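Local coordinates for putative uncharacterized protein (Coprinopsis cinerea, PDB 3W9A), which probably hydrolyses beta-glucan polysaccharides, as the beta-jelly-roll catalytic domain of a fungal glycoside hydrolase of family 131, at residues 42-50 against 60-70. Sequence-based numbering, arbitrary orientation.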
loop_
_atom_site.group_PDB
_atom_site.type_symbol
_atom_site.label_atom_id
_atom_site.label_comp_id
_atom_site.label_asym_id
_atom_site.label_seq_id
_atom_site.Cartn_x
_atom_site.Cartn_y
_atom_site.Cartn_z
ATOM N N ARG A 42 -14.984 -2.351 -10.753
ATOM C CA ARG A 42 -14.236 -1.417 -11.606
ATOM C C ARG A 42 -12.895 -0.991 -10.952
ATOM O O ARG A 42 -11.945 -0.612 -11.650
ATOM C CB ARG A 42 -15.082 -0.183 -11.895
ATOM C CG ARG A 42 -14.514 0.732 -12.965
ATOM C CD ARG A 42 -15.379 1.961 -13.161
ATOM N NE ARG A 42 -16.728 1.608 -13.579
ATOM C CZ ARG A 42 -17.725 2.479 -13.699
ATOM N NH1 ARG A 42 -17.538 3.759 -13.419
ATOM N NH2 ARG A 42 -18.923 2.062 -14.095
ATOM N N TYR A 43 -12.818 -1.077 -9.620
ATOM C CA TYR A 43 -11.682 -0.530 -8.864
ATOM C C TYR A 43 -10.857 -1.551 -8.076
ATOM O O TYR A 43 -9.651 -1.369 -7.882
ATOM C CB TYR A 43 -12.194 0.528 -7.895
ATOM C CG TYR A 43 -13.143 1.524 -8.514
ATOM C CD1 TYR A 43 -12.734 2.351 -9.575
ATOM C CD2 TYR A 43 -14.432 1.642 -8.050
ATOM C CE1 TYR A 43 -13.602 3.264 -10.141
ATOM C CE2 TYR A 43 -15.310 2.537 -8.614
ATOM C CZ TYR A 43 -14.899 3.335 -9.663
ATOM O OH TYR A 43 -15.792 4.229 -10.189
ATOM N N LEU A 44 -11.508 -2.607 -7.611
ATOM C CA LEU A 44 -10.851 -3.619 -6.787
ATOM C C LEU A 44 -11.123 -5.011 -7.316
ATOM O O LEU A 44 -12.271 -5.411 -7.464
ATOM C CB LEU A 44 -11.313 -3.506 -5.326
ATOM C CG LEU A 44 -10.976 -2.194 -4.609
ATOM C CD1 LEU A 44 -11.653 -2.150 -3.251
ATOM C CD2 LEU A 44 -9.460 -1.957 -4.469
ATOM N N ASN A 45 -10.054 -5.742 -7.616
ATOM C CA ASN A 45 -10.169 -7.116 -8.066
ATOM C C ASN A 45 -9.139 -8.005 -7.395
ATOM O O ASN A 45 -8.047 -7.560 -7.040
ATOM C CB ASN A 45 -10.044 -7.201 -9.588
ATOM C CG ASN A 45 -11.183 -6.518 -10.285
ATOM O OD1 ASN A 45 -11.081 -5.344 -10.678
ATOM N ND2 ASN A 45 -12.315 -7.207 -10.366
ATOM N N LEU A 46 -9.498 -9.274 -7.253
ATOM C CA LEU A 46 -8.742 -10.248 -6.485
ATOM C C LEU A 46 -8.446 -11.479 -7.333
ATOM O O LEU A 46 -9.311 -11.931 -8.085
ATOM C CB LEU A 46 -9.561 -10.645 -5.263
ATOM C CG LEU A 46 -9.946 -9.497 -4.316
ATOM C CD1 LEU A 46 -11.388 -9.617 -3.825
ATOM C CD2 LEU A 46 -8.974 -9.421 -3.154
ATOM N N ASP A 47 -7.223 -12.018 -7.213
ATOM C CA ASP A 47 -6.772 -13.138 -8.046
ATOM C C ASP A 47 -5.463 -13.715 -7.514
ATOM O O ASP A 47 -4.612 -12.974 -7.009
ATOM C CB ASP A 47 -6.568 -12.666 -9.499
ATOM C CG ASP A 47 -6.503 -13.805 -10.502
ATOM O OD1 ASP A 47 -5.376 -14.252 -10.851
ATOM O OD2 ASP A 47 -7.582 -14.254 -10.932
ATOM N N PRO A 48 -5.277 -15.035 -7.646
ATOM C CA PRO A 48 -4.026 -15.627 -7.225
ATOM C C PRO A 48 -2.800 -15.053 -7.936
ATOM O O PRO A 48 -1.737 -14.976 -7.329
ATOM C CB PRO A 48 -4.206 -17.114 -7.554
ATOM C CG PRO A 48 -5.385 -17.179 -8.460
ATOM C CD PRO A 48 -6.261 -16.066 -7.992
ATOM N N SER A 49 -2.949 -14.629 -9.192
ATOM C CA SER A 49 -1.826 -14.048 -9.924
ATOM C C SER A 49 -1.528 -12.609 -9.499
ATOM O O SER A 49 -0.561 -11.994 -9.968
ATOM C CB SER A 49 -2.098 -14.095 -11.437
ATOM O OG SER A 49 -3.160 -13.240 -11.800
ATOM N N TYR A 50 -2.354 -12.059 -8.617
ATOM C CA TYR A 50 -2.173 -10.661 -8.203
ATOM C C TYR A 50 -1.267 -10.532 -6.975
ATOM O O TYR A 50 -1.057 -9.425 -6.465
ATOM C CB TYR A 50 -3.527 -9.990 -7.916
ATOM C CG TYR A 50 -4.500 -9.917 -9.083
ATOM C CD1 TYR A 50 -4.105 -10.182 -10.399
ATOM C CD2 TYR A 50 -5.820 -9.556 -8.866
ATOM C CE1 TYR A 50 -5.006 -10.091 -11.453
ATOM C CE2 TYR A 50 -6.719 -9.462 -9.917
ATOM C CZ TYR A 50 -6.303 -9.741 -11.194
ATOM O OH TYR A 50 -7.200 -9.646 -12.199
ATOM N N ARG A 60 -4.345 -14.917 -2.395
ATOM C CA ARG A 60 -4.472 -14.010 -3.535
ATOM C C ARG A 60 -3.891 -12.625 -3.267
ATOM O O ARG A 60 -3.478 -12.325 -2.154
ATOM C CB ARG A 60 -5.938 -13.932 -3.971
ATOM C CG ARG A 60 -6.867 -13.366 -2.939
ATOM C CD ARG A 60 -8.308 -13.531 -3.384
ATOM N NE ARG A 60 -8.735 -14.918 -3.284
ATOM C CZ ARG A 60 -9.124 -15.525 -2.166
ATOM N NH1 ARG A 60 -9.162 -14.888 -0.999
ATOM N NH2 ARG A 60 -9.473 -16.807 -2.225
ATOM N N GLY A 61 -3.812 -11.810 -4.316
ATOM C CA GLY A 61 -3.469 -10.385 -4.191
ATOM C C GLY A 61 -4.573 -9.457 -4.709
ATOM O O GLY A 61 -5.585 -9.897 -5.257
ATOM N N LEU A 62 -4.368 -8.158 -4.527
ATOM C CA LEU A 62 -5.341 -7.155 -4.910
ATOM C C LEU A 62 -4.841 -6.352 -6.088
ATOM O O LEU A 62 -3.734 -5.806 -6.039
ATOM C CB LEU A 62 -5.594 -6.218 -3.745
ATOM C CG LEU A 62 -6.574 -5.077 -3.983
ATOM C CD1 LEU A 62 -8.008 -5.580 -4.108
ATOM C CD2 LEU A 62 -6.474 -4.089 -2.838
ATOM N N LYS A 63 -5.635 -6.299 -7.151
ATOM C CA LYS A 63 -5.396 -5.340 -8.237
ATOM C C LYS A 63 -6.178 -4.084 -7.928
ATOM O O LYS A 63 -7.397 -4.121 -7.836
ATOM C CB LYS A 63 -5.865 -5.883 -9.592
ATOM C CG LYS A 63 -5.319 -5.067 -10.761
ATOM C CD LYS A 63 -6.108 -5.172 -12.071
ATOM C CE LYS A 63 -6.731 -6.497 -12.354
ATOM N NZ LYS A 63 -7.208 -6.624 -13.774
ATOM N N VAL A 64 -5.482 -2.967 -7.778
ATOM C CA VAL A 64 -6.128 -1.687 -7.492
ATOM C C VAL A 64 -6.188 -0.948 -8.805
ATOM O O VAL A 64 -5.161 -0.705 -9.393
ATOM C CB VAL A 64 -5.306 -0.897 -6.436
ATOM C CG1 VAL A 64 -5.721 0.562 -6.383
ATOM C CG2 VAL A 64 -5.429 -1.561 -5.071
ATOM N N THR A 65 -7.385 -0.587 -9.263
ATOM C CA THR A 65 -7.524 0.145 -10.519
ATOM C C THR A 65 -8.087 1.555 -10.315
ATOM O O THR A 65 -9.138 1.740 -9.693
ATOM C CB THR A 65 -8.407 -0.631 -11.546
ATOM O OG1 THR A 65 -7.813 -1.896 -11.852
ATOM C CG2 THR A 65 -8.589 0.166 -12.858
ATOM N N ILE A 66 -7.400 2.540 -10.889
ATOM C CA ILE A 66 -7.930 3.892 -11.007
ATOM C C ILE A 66 -8.264 4.209 -12.462
ATOM O O ILE A 66 -7.503 3.893 -13.377
ATOM C CB ILE A 66 -6.973 4.948 -10.417
ATOM C CG1 ILE A 66 -5.561 4.800 -11.003
ATOM C CG2 ILE A 66 -6.987 4.862 -8.892
ATOM C CD1 ILE A 66 -4.595 5.919 -10.671
ATOM N N ASP A 67 -9.447 4.763 -12.689
ATOM C CA ASP A 67 -9.787 5.280 -14.011
ATOM C C ASP A 67 -10.430 6.635 -13.835
ATOM O O ASP A 67 -10.470 7.154 -12.707
ATOM C CB ASP A 67 -10.668 4.297 -14.810
ATOM C CG ASP A 67 -12.058 4.105 -14.218
ATOM O OD1 ASP A 67 -12.503 4.867 -13.332
ATOM O OD2 ASP A 67 -12.712 3.144 -14.645
ATOM N N THR A 68 -10.928 7.206 -14.935
ATOM C CA THR A 68 -11.484 8.544 -14.914
ATOM C C THR A 68 -12.729 8.658 -14.042
ATOM O O THR A 68 -13.054 9.745 -13.611
ATOM C CB THR A 68 -11.830 9.080 -16.321
ATOM O OG1 THR A 68 -12.867 8.294 -16.912
ATOM C CG2 THR A 68 -10.641 9.061 -17.186
ATOM N N THR A 69 -13.399 7.543 -13.754
ATOM C CA THR A 69 -14.558 7.569 -12.857
ATOM C C THR A 69 -14.215 7.396 -11.376
ATOM O O THR A 69 -15.120 7.389 -10.545
ATOM C CB THR A 69 -15.565 6.480 -13.211
ATOM O OG1 THR A 69 -15.065 5.195 -12.764
ATOM C CG2 THR A 69 -15.852 6.468 -14.723
ATOM N N ALA A 70 -12.932 7.248 -11.048
ATOM C CA ALA A 70 -12.509 6.953 -9.671
ATOM C C ALA A 70 -12.363 8.235 -8.864
ATOM O O ALA A 70 -11.274 8.610 -8.446
ATOM C CB ALA A 70 -11.195 6.181 -9.679
HETATM O O HOH W 1 -9.607 -7.490 -13.382
#
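Strands 44-47 and 61-66 pair antiparallel in one of the two sheets of the GH131 beta-jelly roll. Their ladder is hydrogen-bonded at Asn45 with Lys63, where Lys63 N reaches Asn45 O at 2.7 Å, and at Asp47 with Gly61. Here Gly61 N gives a nearly straight bond to Asp47 O, while the return bond from Asp47 N is weak. Asp47 O also accepts from Tyr50 N, on the opposite face of its carbonyl plane, a bond that closes the 3-10 turn 48-50. The Tyr50 ring lies between Asp47 CB on one face and Lys63 CB on the other, the latter a CH-pi contact 4.0 Å from the ring centroid. Bent at chi3 (-34°), the lysine chain carries CE to 3.2 Å from Tyr50 OH, and its NZ donates to a water. Leu44, Leu46, Leu62 and Val64 occupy the other sheet face; Leu62 CD1 comes to 3.9 Å from Leu44 CD2. At the other end of the ladder, where Thr65 N bonds to Tyr43 O, Thr69 OG1 takes bonds from Tyr43 OH and, in the guanidinium plane, from Arg42 NH1 at 2.9 Å. Thr69 OG1 itself donates to Asp67 OD1 at 2.6 Å. With chi1 at 75°, between backbone N and carbonyl carbon, this hydroxyl ties the type I turn 67-70 to Arg42 and Tyr43, just ahead of strand 44-47. Helix 15-18 covers the leucines through Phe18, Tyr216 meets Tyr50 edge-to-face, and strand 61-66 continues the sheet into strand 213-224, with backbone hydrogen bonds of Leu62 with Val217 and of Val64 with Trp215.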